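PDB 7DRG: PA0821 from Pseudomonas aeruginosa, which probably acts as the immunity protein (antitoxin) that neutralises a VRR-NUC-domain effector delivered by the type VI secretion system. Local coordinates for residues G42-K47 with L173-G178; Q60-F65 with W125-Y130; F222-I227 with I300-I305; T234-E239 with V268-G273. All blocks are in the same frame, centred on the assembly; numbering follows the deposited sequence.

Contact 1: residues G42-K47 with L173-G178; sequences GTLYFK and LEPEQG
Y45 and Q177 face each other as an antiparallel hydrogen-bonded pair, but only one of the two bonds expected of such a pair is made between them. Y45 N reaches Q177 O at 3.0 Å with a nearly straight N-H...O angle of 169°. On its other side Y45 O turns to E176 N, one residue before Q177, at 2.7 Å. The same Q177 carbonyl oxygen lies in the plane of the Y45 ring at its edge, while Q177 CG packs 3.7 Å from Y45 CD1. On the other face of the strands L44 sends CD2 to P175 CG (4.1 Å). F46 holds CG between its backbone N and carbonyl carbon (chi1 67°), which places the ring so that L173 CD1 lies over one face; F46 CB rests against L173 O and P175 CA. E176 doubles back at chi2 (-73°) and lays its carboxylate across the extended K47 chain, with K47 CE 3.7 Å from E176 CD; the ammonium group itself forms a salt bridge with D142. One water accepts from K47 N and donates to E174 O and E176 OE2; a second donates to both K47 O and L173 O. Further out, Y45 OH bonds to Y179 OH, Q177 NE2 to Y302 OH, and L58 of helix 52-69 covers F46 and L173. E174, with positive phi, ends helix 161-173, and the whole is a tight helix-to-strand connection feeding strand 177-180 antiparallel onto strand 34-46.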
# COMPACT_ATOMS: atom_id res chain seq x y z
N GLY B 42 -17.05 -8.97 -13.50
CA GLY B 42 -17.16 -10.42 -13.61
C GLY B 42 -16.25 -10.93 -14.70
O GLY B 42 -16.09 -10.28 -15.74
N THR B 43 -15.66 -12.10 -14.46
CA THR B 43 -14.70 -12.73 -15.36
C THR B 43 -15.11 -14.17 -15.58
O THR B 43 -15.28 -14.92 -14.61
CB THR B 43 -13.29 -12.68 -14.76
OG1 THR B 43 -12.93 -11.31 -14.51
CG2 THR B 43 -12.29 -13.33 -15.68
N LEU B 44 -15.28 -14.56 -16.85
CA LEU B 44 -15.71 -15.91 -17.20
C LEU B 44 -14.72 -16.49 -18.20
O LEU B 44 -14.47 -15.88 -19.25
CB LEU B 44 -17.12 -15.91 -17.80
CG LEU B 44 -18.26 -15.42 -16.90
CD1 LEU B 44 -19.56 -15.37 -17.67
CD2 LEU B 44 -18.39 -16.32 -15.69
N TYR B 45 -14.14 -17.64 -17.87
CA TYR B 45 -13.25 -18.37 -18.78
C TYR B 45 -14.06 -19.48 -19.43
O TYR B 45 -14.61 -20.33 -18.73
CB TYR B 45 -12.06 -18.95 -18.02
CG TYR B 45 -11.18 -17.97 -17.25
CD1 TYR B 45 -11.55 -17.51 -15.99
CD2 TYR B 45 -9.95 -17.56 -17.77
CE1 TYR B 45 -10.73 -16.64 -15.27
CE2 TYR B 45 -9.13 -16.70 -17.06
CZ TYR B 45 -9.53 -16.24 -15.82
OH TYR B 45 -8.70 -15.39 -15.12
N PHE B 46 -14.10 -19.50 -20.77
CA PHE B 46 -15.00 -20.42 -21.47
C PHE B 46 -14.34 -20.91 -22.75
O PHE B 46 -13.35 -20.35 -23.21
CB PHE B 46 -16.35 -19.75 -21.80
CG PHE B 46 -16.24 -18.64 -22.80
CD1 PHE B 46 -15.83 -17.37 -22.42
CD2 PHE B 46 -16.55 -18.85 -24.14
CE1 PHE B 46 -15.72 -16.34 -23.34
CE2 PHE B 46 -16.45 -17.82 -25.07
CZ PHE B 46 -16.03 -16.56 -24.66
N LYS B 47 -14.91 -21.96 -23.34
CA LYS B 47 -14.33 -22.55 -24.54
C LYS B 47 -15.28 -22.43 -25.73
O LYS B 47 -16.44 -22.00 -25.60
CB LYS B 47 -13.94 -24.02 -24.30
CG LYS B 47 -12.85 -24.16 -23.24
CD LYS B 47 -12.29 -25.56 -23.16
CE LYS B 47 -11.25 -25.67 -22.06
NZ LYS B 47 -10.62 -27.02 -22.04
N LEU B 173 -22.74 -19.60 -21.71
CA LEU B 173 -21.38 -19.87 -22.14
C LEU B 173 -20.81 -21.15 -21.55
O LEU B 173 -19.75 -21.60 -22.00
CB LEU B 173 -20.47 -18.69 -21.78
CG LEU B 173 -20.86 -17.36 -22.43
CD1 LEU B 173 -19.97 -16.23 -21.92
CD2 LEU B 173 -20.78 -17.45 -23.95
N GLU B 174 -21.49 -21.73 -20.55
CA GLU B 174 -21.03 -22.90 -19.81
C GLU B 174 -19.53 -22.81 -19.50
O GLU B 174 -18.74 -23.63 -19.98
CB GLU B 174 -21.37 -24.19 -20.55
CG GLU B 174 -22.87 -24.30 -20.85
CD GLU B 174 -23.37 -25.73 -20.94
OE1 GLU B 174 -22.81 -26.50 -21.75
OE2 GLU B 174 -24.32 -26.08 -20.20
N PRO B 175 -19.12 -21.82 -18.71
CA PRO B 175 -17.69 -21.55 -18.52
C PRO B 175 -17.00 -22.64 -17.72
O PRO B 175 -17.62 -23.43 -17.00
CB PRO B 175 -17.67 -20.22 -17.76
CG PRO B 175 -19.07 -19.67 -17.89
CD PRO B 175 -19.96 -20.87 -17.97
N GLU B 176 -15.67 -22.65 -17.83
CA GLU B 176 -14.87 -23.57 -17.03
C GLU B 176 -14.74 -23.08 -15.59
O GLU B 176 -14.74 -23.89 -14.65
CB GLU B 176 -13.48 -23.73 -17.65
CG GLU B 176 -13.49 -23.98 -19.15
CD GLU B 176 -13.95 -25.37 -19.50
OE1 GLU B 176 -13.35 -26.34 -18.98
OE2 GLU B 176 -14.91 -25.50 -20.31
N GLN B 177 -14.62 -21.77 -15.41
CA GLN B 177 -14.38 -21.17 -14.11
C GLN B 177 -14.62 -19.68 -14.24
O GLN B 177 -14.69 -19.14 -15.35
CB GLN B 177 -12.95 -21.44 -13.62
CG GLN B 177 -11.89 -20.94 -14.58
CD GLN B 177 -10.48 -21.19 -14.09
OE1 GLN B 177 -10.10 -20.73 -13.01
NE2 GLN B 177 -9.69 -21.93 -14.87
N GLY B 178 -14.74 -19.02 -13.10
CA GLY B 178 -15.02 -17.60 -13.13
C GLY B 178 -15.23 -17.05 -11.74
O GLY B 178 -15.26 -17.79 -10.75
O HOH W 1 -16.40 -23.56 -21.48
O HOH W 2 -18.82 -22.60 -24.38

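Contact 2: residues Q60-F65 with W125-Y130; sequences QCFDEF and WLFDIY
The ring of F127 is lodged against helix 60-65 by three side chains. F62 CD1 stands 3.4 Å from F127 CD1, over one face of that ring and offset toward its rim, and F62 CB adds an off-centre CH-pi contact to the same ring. C61 CB meets the ring edge in plane, at F127 CZ, 4.0 Å away. F65 slides past F127 in the opposite direction: F127 CD2 lies over a face of the F65 ring, and F65 CE2 comes within 3.6 Å of F127 CB. Both ring pairs are oblique, with planes at 58° (F62, F127) and 35° (F65, F127). Both helix rings extend directly away from their backbone nitrogens (chi1 -174° for F62), which carries them toward the strand, one over a face of F127 and the other alongside it. F65 CZ also approaches L126 O at 3.2 Å and the edge of the W125 indole at CE3. This dense cluster contrasts with the outer side of the helix, where D63 and E64 are partly exposed and form salt bridges with R97 and R172, and with the far end of the strand, where the chain leaves the helix and Y130 meets H108. Helix and strand run nearly antiparallel; the axes of segments 60-65 and 126-130 approach to 10.3 Å. No hydrogen bond joins the two segments, so between 60-65 and 125-130 the cohesion is apolar and aromatic, consistent with dispersion and exclusion of water.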
# COMPACT_ATOMS: atom_id res chain seq x y z
N GLN B 60 -25.84 -12.32 -27.52
CA GLN B 60 -26.98 -12.19 -26.62
C GLN B 60 -26.54 -11.65 -25.27
O GLN B 60 -27.25 -10.82 -24.67
CB GLN B 60 -27.70 -13.54 -26.48
CG GLN B 60 -28.85 -13.56 -25.47
CD GLN B 60 -30.05 -12.70 -25.85
OE1 GLN B 60 -30.31 -12.44 -27.02
NE2 GLN B 60 -30.79 -12.26 -24.83
N CYS B 61 -25.36 -12.06 -24.79
CA CYS B 61 -24.80 -11.45 -23.58
C CYS B 61 -24.65 -9.94 -23.76
O CYS B 61 -25.02 -9.16 -22.87
CB CYS B 61 -23.45 -12.07 -23.24
SG CYS B 61 -23.46 -13.79 -22.73
N PHE B 62 -24.10 -9.52 -24.90
CA PHE B 62 -23.91 -8.09 -25.10
C PHE B 62 -25.24 -7.35 -25.19
O PHE B 62 -25.36 -6.23 -24.68
CB PHE B 62 -23.06 -7.83 -26.35
CG PHE B 62 -22.70 -6.38 -26.52
CD1 PHE B 62 -21.93 -5.73 -25.57
CD2 PHE B 62 -23.15 -5.66 -27.62
CE1 PHE B 62 -21.60 -4.39 -25.70
CE2 PHE B 62 -22.81 -4.31 -27.76
CZ PHE B 62 -22.04 -3.69 -26.80
N ASP B 63 -26.25 -7.95 -25.84
CA ASP B 63 -27.57 -7.31 -25.87
C ASP B 63 -28.08 -7.03 -24.47
O ASP B 63 -28.60 -5.95 -24.18
CB ASP B 63 -28.57 -8.19 -26.62
CG ASP B 63 -28.37 -8.19 -28.13
OD1 ASP B 63 -27.69 -7.29 -28.66
OD2 ASP B 63 -28.93 -9.11 -28.78
N GLU B 64 -27.96 -8.03 -23.58
CA GLU B 64 -28.38 -7.88 -22.19
C GLU B 64 -27.60 -6.78 -21.48
O GLU B 64 -28.17 -5.97 -20.74
CB GLU B 64 -28.16 -9.20 -21.46
CG GLU B 64 -29.32 -10.11 -21.38
CD GLU B 64 -29.11 -11.14 -20.29
OE1 GLU B 64 -28.40 -12.13 -20.55
OE2 GLU B 64 -29.63 -10.94 -19.17
N PHE B 65 -26.29 -6.75 -21.69
CA PHE B 65 -25.44 -5.75 -21.04
C PHE B 65 -25.72 -4.36 -21.60
O PHE B 65 -25.81 -3.39 -20.85
CB PHE B 65 -23.98 -6.14 -21.24
CG PHE B 65 -23.00 -5.12 -20.75
CD1 PHE B 65 -22.68 -5.05 -19.41
CD2 PHE B 65 -22.39 -4.24 -21.64
CE1 PHE B 65 -21.76 -4.12 -18.95
CE2 PHE B 65 -21.46 -3.31 -21.18
CZ PHE B 65 -21.16 -3.25 -19.84
N TRP B 125 -17.83 0.93 -16.78
CA TRP B 125 -18.60 0.01 -17.60
C TRP B 125 -17.65 -0.67 -18.58
O TRP B 125 -16.85 0.01 -19.23
CB TRP B 125 -19.69 0.75 -18.39
CG TRP B 125 -20.77 1.40 -17.58
CD1 TRP B 125 -20.79 2.69 -17.12
CD2 TRP B 125 -22.02 0.82 -17.18
NE1 TRP B 125 -21.96 2.93 -16.45
CE2 TRP B 125 -22.73 1.80 -16.46
CE3 TRP B 125 -22.59 -0.44 -17.34
CZ2 TRP B 125 -23.99 1.56 -15.92
CZ3 TRP B 125 -23.85 -0.68 -16.80
CH2 TRP B 125 -24.53 0.32 -16.10
N LEU B 126 -17.74 -1.99 -18.68
CA LEU B 126 -16.82 -2.76 -19.50
C LEU B 126 -17.54 -3.97 -20.07
O LEU B 126 -18.33 -4.61 -19.37
CB LEU B 126 -15.61 -3.23 -18.69
CG LEU B 126 -14.68 -4.23 -19.37
CD1 LEU B 126 -13.77 -3.49 -20.33
CD2 LEU B 126 -13.88 -5.03 -18.35
N PHE B 127 -17.26 -4.29 -21.33
CA PHE B 127 -17.64 -5.58 -21.90
C PHE B 127 -16.51 -5.98 -22.83
O PHE B 127 -16.30 -5.33 -23.85
CB PHE B 127 -18.98 -5.50 -22.65
CG PHE B 127 -19.55 -6.84 -23.05
CD1 PHE B 127 -19.22 -7.41 -24.27
CD2 PHE B 127 -20.45 -7.50 -22.22
CE1 PHE B 127 -19.76 -8.63 -24.65
CE2 PHE B 127 -21.00 -8.73 -22.62
CZ PHE B 127 -20.65 -9.29 -23.81
N ASP B 128 -15.78 -7.04 -22.47
CA ASP B 128 -14.51 -7.37 -23.12
C ASP B 128 -14.53 -8.84 -23.52
O ASP B 128 -14.57 -9.71 -22.64
CB ASP B 128 -13.35 -7.07 -22.17
CG ASP B 128 -11.98 -7.24 -22.80
OD1 ASP B 128 -11.86 -7.78 -23.91
OD2 ASP B 128 -11.01 -6.82 -22.15
N ILE B 129 -14.46 -9.12 -24.82
CA ILE B 129 -14.38 -10.48 -25.34
C ILE B 129 -12.98 -10.72 -25.86
O ILE B 129 -12.46 -9.94 -26.66
CB ILE B 129 -15.39 -10.73 -26.47
CG1 ILE B 129 -16.82 -10.56 -25.97
CG2 ILE B 129 -15.19 -12.13 -27.06
CD1 ILE B 129 -17.82 -10.45 -27.12
N TYR B 130 -12.37 -11.83 -25.42
CA TYR B 130 -11.07 -12.27 -25.93
C TYR B 130 -11.25 -13.73 -26.34
O TYR B 130 -11.32 -14.61 -25.49
CB TYR B 130 -9.99 -12.08 -24.87
CG TYR B 130 -8.62 -12.58 -25.26
CD1 TYR B 130 -7.74 -11.76 -25.94
CD2 TYR B 130 -8.20 -13.85 -24.90
CE1 TYR B 130 -6.48 -12.20 -26.29
CE2 TYR B 130 -6.94 -14.30 -25.24
CZ TYR B 130 -6.10 -13.47 -25.94
OH TYR B 130 -4.84 -13.91 -26.28

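Contact 3: residues F222-I227 with I300-I305; sequences FKPTRI and IRYETI
With CG turned away from the carbonyl carbon (chi1 -71°), Y302 sends its ring between F222 and R226; in R226 the backbone sets CB over the ring, and chi1 -64° starts the chain toward R301. R226 CB lies 3.7 Å from the centroid of the Y302 ring, a CH-pi contact. The opposite face takes F222 in an offset stack, with centroids 4.6 Å apart and planes at 20°. The phenol is gripped at its tip too: Y302 OH donates to F222 O at 2.8 Å and accepts from Q177 NE2, two bonds that, with cover on both faces, help to hold the ring. R226 NH1 donates to R301 O at 2.9 Å, the oxygen lying somewhat out of the guanidinium plane. E303 OE1 makes only a long salt bridge to NH1; it lies well out of that plane, an attraction of charge with no N-H directed at it. I227 N bonds to I300 O at 2.8 Å, and I227 O receives Y302 N at 2.9 Å. I305 CG2 meets the edge of the F222 ring, near its plane. R240 NE bonds to R226 O, L236 of strand 233-237 packs on I227 and I300, and D332 forms a salt bridge with R301. With T225 at the centre of an inverse gamma turn, the whole is a loop-to-loop junction: one isolated beta bridge, I227 with R301, beside a tyrosine sandwiched between two loop side chains.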
# COMPACT_ATOMS: atom_id res chain seq x y z
N PHE B 222 -2.11 -22.38 -16.06
CA PHE B 222 -3.58 -22.48 -15.97
C PHE B 222 -4.11 -23.86 -16.39
O PHE B 222 -5.28 -24.10 -16.23
CB PHE B 222 -4.22 -21.35 -16.78
CG PHE B 222 -5.08 -20.38 -16.01
CD1 PHE B 222 -4.58 -19.67 -14.95
CD2 PHE B 222 -6.39 -20.19 -16.37
CE1 PHE B 222 -5.38 -18.78 -14.25
CE2 PHE B 222 -7.20 -19.32 -15.66
CZ PHE B 222 -6.68 -18.61 -14.61
N LYS B 223 -3.24 -24.74 -16.88
CA LYS B 223 -3.69 -26.05 -17.34
C LYS B 223 -4.40 -26.89 -16.27
O LYS B 223 -5.39 -27.55 -16.61
CB LYS B 223 -2.51 -26.83 -17.93
CG LYS B 223 -1.71 -26.13 -19.05
CD LYS B 223 -2.14 -26.55 -20.45
CE LYS B 223 -1.03 -26.26 -21.47
NZ LYS B 223 -0.85 -24.80 -21.74
N PRO B 224 -3.94 -26.94 -15.01
CA PRO B 224 -4.65 -27.77 -14.02
C PRO B 224 -6.12 -27.39 -13.87
O PRO B 224 -6.53 -26.25 -14.13
CB PRO B 224 -3.87 -27.50 -12.73
CG PRO B 224 -2.50 -27.18 -13.18
CD PRO B 224 -2.69 -26.39 -14.45
N THR B 225 -6.92 -28.37 -13.47
CA THR B 225 -8.36 -28.19 -13.27
C THR B 225 -8.58 -27.55 -11.91
O THR B 225 -8.97 -28.18 -10.92
CB THR B 225 -9.08 -29.52 -13.40
OG1 THR B 225 -8.72 -30.13 -14.65
CG2 THR B 225 -10.59 -29.32 -13.36
N ARG B 226 -8.30 -26.24 -11.85
CA ARG B 226 -8.25 -25.51 -10.59
C ARG B 226 -8.83 -24.11 -10.81
O ARG B 226 -9.23 -23.76 -11.92
CB ARG B 226 -6.81 -25.45 -10.07
CG ARG B 226 -6.28 -26.83 -9.72
CD ARG B 226 -5.02 -26.80 -8.89
NE ARG B 226 -4.80 -28.11 -8.29
CZ ARG B 226 -4.16 -28.31 -7.15
NH1 ARG B 226 -3.69 -27.28 -6.47
NH2 ARG B 226 -4.01 -29.54 -6.68
N ILE B 227 -8.89 -23.32 -9.74
CA ILE B 227 -9.42 -21.96 -9.82
C ILE B 227 -8.40 -20.96 -9.28
O ILE B 227 -7.55 -21.28 -8.44
CB ILE B 227 -10.75 -21.78 -9.06
CG1 ILE B 227 -10.58 -22.08 -7.57
CG2 ILE B 227 -11.85 -22.64 -9.69
CD1 ILE B 227 -11.81 -21.76 -6.75
N ILE B 300 -8.85 -26.84 -4.48
CA ILE B 300 -8.85 -26.77 -5.94
C ILE B 300 -8.32 -25.43 -6.45
O ILE B 300 -8.61 -25.03 -7.56
CB ILE B 300 -10.24 -27.07 -6.52
CG1 ILE B 300 -11.28 -26.03 -6.08
CG2 ILE B 300 -10.68 -28.49 -6.16
CD1 ILE B 300 -12.52 -25.98 -6.97
N ARG B 301 -7.53 -24.73 -5.64
CA ARG B 301 -6.93 -23.47 -6.06
C ARG B 301 -5.59 -23.72 -6.75
O ARG B 301 -4.85 -24.63 -6.36
CB ARG B 301 -6.74 -22.54 -4.86
CG ARG B 301 -6.39 -21.10 -5.22
CD ARG B 301 -6.30 -20.26 -3.96
NE ARG B 301 -5.16 -20.64 -3.12
CZ ARG B 301 -5.19 -20.63 -1.80
NH1 ARG B 301 -6.30 -20.29 -1.16
NH2 ARG B 301 -4.11 -20.98 -1.11
N TYR B 302 -5.29 -22.93 -7.78
CA TYR B 302 -3.98 -23.02 -8.41
C TYR B 302 -2.89 -22.76 -7.38
O TYR B 302 -3.01 -21.86 -6.54
CB TYR B 302 -3.86 -22.00 -9.55
CG TYR B 302 -4.67 -22.29 -10.79
CD1 TYR B 302 -4.31 -23.32 -11.66
CD2 TYR B 302 -5.78 -21.52 -11.11
CE1 TYR B 302 -5.05 -23.58 -12.81
CE2 TYR B 302 -6.52 -21.78 -12.25
CZ TYR B 302 -6.15 -22.81 -13.09
OH TYR B 302 -6.90 -23.05 -14.23
N GLU B 303 -1.83 -23.57 -7.43
CA GLU B 303 -0.69 -23.33 -6.56
C GLU B 303 0.09 -22.10 -7.01
O GLU B 303 0.68 -21.39 -6.18
CB GLU B 303 0.21 -24.56 -6.52
CG GLU B 303 -0.53 -25.84 -6.22
CD GLU B 303 0.39 -27.04 -6.13
OE1 GLU B 303 0.22 -27.99 -6.92
OE2 GLU B 303 1.29 -27.03 -5.26
N THR B 304 0.12 -21.85 -8.31
CA THR B 304 0.72 -20.66 -8.89
C THR B 304 0.02 -20.38 -10.21
O THR B 304 -0.46 -21.29 -10.89
CB THR B 304 2.22 -20.85 -9.11
OG1 THR B 304 2.77 -19.67 -9.71
CG2 THR B 304 2.49 -22.05 -10.02
N ILE B 305 -0.07 -19.09 -10.56
CA ILE B 305 -0.55 -18.69 -11.88
C ILE B 305 0.49 -17.86 -12.62
O ILE B 305 0.16 -17.21 -13.62
CB ILE B 305 -1.89 -17.93 -11.80
CG1 ILE B 305 -1.77 -16.68 -10.93
CG2 ILE B 305 -3.00 -18.85 -11.27
CD1 ILE B 305 -3.07 -15.88 -10.86

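Contact 4: residues T234-E239 with V268-G273; sequences TLLNNE and VVIQAG
L235 laps over V269 on the face of the sheet that the two share, its CD1 3.9 Å from V269 CG2. The leucine reaches there with CG directly away from its backbone N (chi1 -175°), while V269 presents CG2, the methyl beside its own nitrogen. As a non-hydrogen-bonded pair they have close backbones, the CA atoms 4.4 Å apart, and V269 CA points a C-H at T234 O. Hydrogen-bonded pairs flank it. T234 and I270 exchange bonds of 2.9 Å (T234 N to I270 O) and 2.8 Å (I270 N to T234 O). L236 and V268 do the same at 3.0 Å each way between N and O. T234, L236, V268 and I270 line the other face with longer but broader contacts, L236 CB to V268 CG1 (4.4 Å) and L236 CD1 to I270 CD1 (4.5 Å). A water within 2.8 Å of both T234 OG1 and I270 O probably offers that carbonyl a second partner; T234 OG1 also bonds to S231 N. Just past the ladder N237 is the N-cap of helix 238-243, its OD1 taking R240 N. Strand 233-237 thus lies between 177-180, through L235 and G178, and 267-272, which pairs in turn with 259-264. Helix 161-173 covers the L235 and V269 face with A170, F166 and I167, and helix 288-297 packs L293 and L297 against the other.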
# COMPACT_ATOMS: atom_id res chain seq x y z
N THR B 234 -18.49 -16.87 -7.33
CA THR B 234 -17.49 -17.85 -7.72
C THR B 234 -18.16 -18.90 -8.59
O THR B 234 -19.18 -19.46 -8.18
CB THR B 234 -16.85 -18.50 -6.50
OG1 THR B 234 -16.37 -17.47 -5.62
CG2 THR B 234 -15.66 -19.36 -6.92
N LEU B 235 -17.61 -19.15 -9.78
CA LEU B 235 -18.19 -20.10 -10.73
C LEU B 235 -17.32 -21.34 -10.82
O LEU B 235 -16.12 -21.24 -11.09
CB LEU B 235 -18.37 -19.46 -12.11
CG LEU B 235 -19.09 -20.33 -13.16
CD1 LEU B 235 -19.81 -19.45 -14.14
CD2 LEU B 235 -18.10 -21.22 -13.92
N LEU B 236 -17.93 -22.51 -10.64
CA LEU B 236 -17.26 -23.79 -10.81
C LEU B 236 -18.03 -24.60 -11.85
O LEU B 236 -19.24 -24.76 -11.72
CB LEU B 236 -17.23 -24.60 -9.51
CG LEU B 236 -16.73 -23.91 -8.24
CD1 LEU B 236 -16.83 -24.88 -7.08
CD2 LEU B 236 -15.30 -23.41 -8.40
N ASN B 237 -17.33 -25.11 -12.86
CA ASN B 237 -17.99 -26.07 -13.73
C ASN B 237 -18.15 -27.40 -12.99
O ASN B 237 -17.64 -27.58 -11.88
CB ASN B 237 -17.24 -26.23 -15.06
CG ASN B 237 -15.88 -26.89 -14.92
OD1 ASN B 237 -15.33 -27.01 -13.82
ND2 ASN B 237 -15.32 -27.32 -16.05
N ASN B 238 -18.90 -28.33 -13.59
CA ASN B 238 -19.20 -29.55 -12.87
C ASN B 238 -17.94 -30.33 -12.49
O ASN B 238 -17.90 -30.95 -11.43
CB ASN B 238 -20.16 -30.43 -13.68
CG ASN B 238 -21.61 -30.02 -13.51
OD1 ASN B 238 -21.97 -29.35 -12.53
ND2 ASN B 238 -22.46 -30.42 -14.45
N GLU B 239 -16.90 -30.28 -13.33
CA GLU B 239 -15.69 -31.01 -12.98
C GLU B 239 -15.01 -30.40 -11.75
O GLU B 239 -14.58 -31.13 -10.85
CB GLU B 239 -14.72 -31.05 -14.16
CG GLU B 239 -13.42 -31.74 -13.78
CD GLU B 239 -12.56 -32.14 -14.96
OE1 GLU B 239 -12.70 -31.52 -16.03
OE2 GLU B 239 -11.74 -33.07 -14.80
N VAL B 268 -22.12 -24.42 -11.13
CA VAL B 268 -22.80 -23.66 -10.09
C VAL B 268 -22.09 -22.32 -9.91
O VAL B 268 -20.87 -22.22 -10.08
CB VAL B 268 -22.86 -24.45 -8.76
CG1 VAL B 268 -21.47 -24.68 -8.19
CG2 VAL B 268 -23.78 -23.75 -7.75
N VAL B 269 -22.86 -21.29 -9.61
CA VAL B 269 -22.33 -20.02 -9.12
C VAL B 269 -22.65 -19.92 -7.64
O VAL B 269 -23.79 -20.11 -7.22
CB VAL B 269 -22.91 -18.81 -9.88
CG1 VAL B 269 -22.43 -17.50 -9.23
CG2 VAL B 269 -22.49 -18.85 -11.33
N ILE B 270 -21.63 -19.61 -6.85
CA ILE B 270 -21.76 -19.42 -5.41
C ILE B 270 -21.73 -17.92 -5.14
O ILE B 270 -20.84 -17.22 -5.62
CB ILE B 270 -20.63 -20.13 -4.65
CG1 ILE B 270 -20.58 -21.61 -5.03
CG2 ILE B 270 -20.80 -19.95 -3.13
CD1 ILE B 270 -19.41 -22.36 -4.45
N GLN B 271 -22.71 -17.44 -4.38
CA GLN B 271 -22.75 -16.04 -3.94
C GLN B 271 -22.32 -16.00 -2.48
O GLN B 271 -22.96 -16.61 -1.62
CB GLN B 271 -24.14 -15.45 -4.12
CG GLN B 271 -24.29 -14.04 -3.52
CD GLN B 271 -25.69 -13.47 -3.68
OE1 GLN B 271 -26.49 -13.96 -4.48
NE2 GLN B 271 -25.99 -12.41 -2.94
N ALA B 272 -21.22 -15.29 -2.20
CA ALA B 272 -20.66 -15.23 -0.85
C ALA B 272 -21.03 -13.89 -0.22
O ALA B 272 -20.28 -12.93 -0.31
CB ALA B 272 -19.14 -15.42 -0.89
N GLY B 273 -22.18 -13.85 0.44
CA GLY B 273 -22.58 -12.66 1.17
C GLY B 273 -23.61 -11.82 0.43
O GLY B 273 -23.90 -12.02 -0.75
O HOH W 3 -18.57 -16.67 -4.10

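Overall arrangement
Contacts 1 and 4 are successive steps across the same run of strands: their centres lie 11 Å apart, and G178 O and L235 N, 2.9 Å apart, probably form the hydrogen bond joining strands 177-180 and 233-237. Contact 3 sits beside both. It meets contact 1 where Q177 NE2 lies 3.1 Å from Y302 OH and the rings of Y45 and F222 touch, and contact 4 through I227 and I300 against L236. Contact 2, about 13 Å from contact 1 between centres, packs helix 52-69, which follows strand 34-46 in the chain, against strand 126-131, farther along the run of paired strands; its centre lies about 26 Å from that of contact 3, nearest atoms about 11 Å apart.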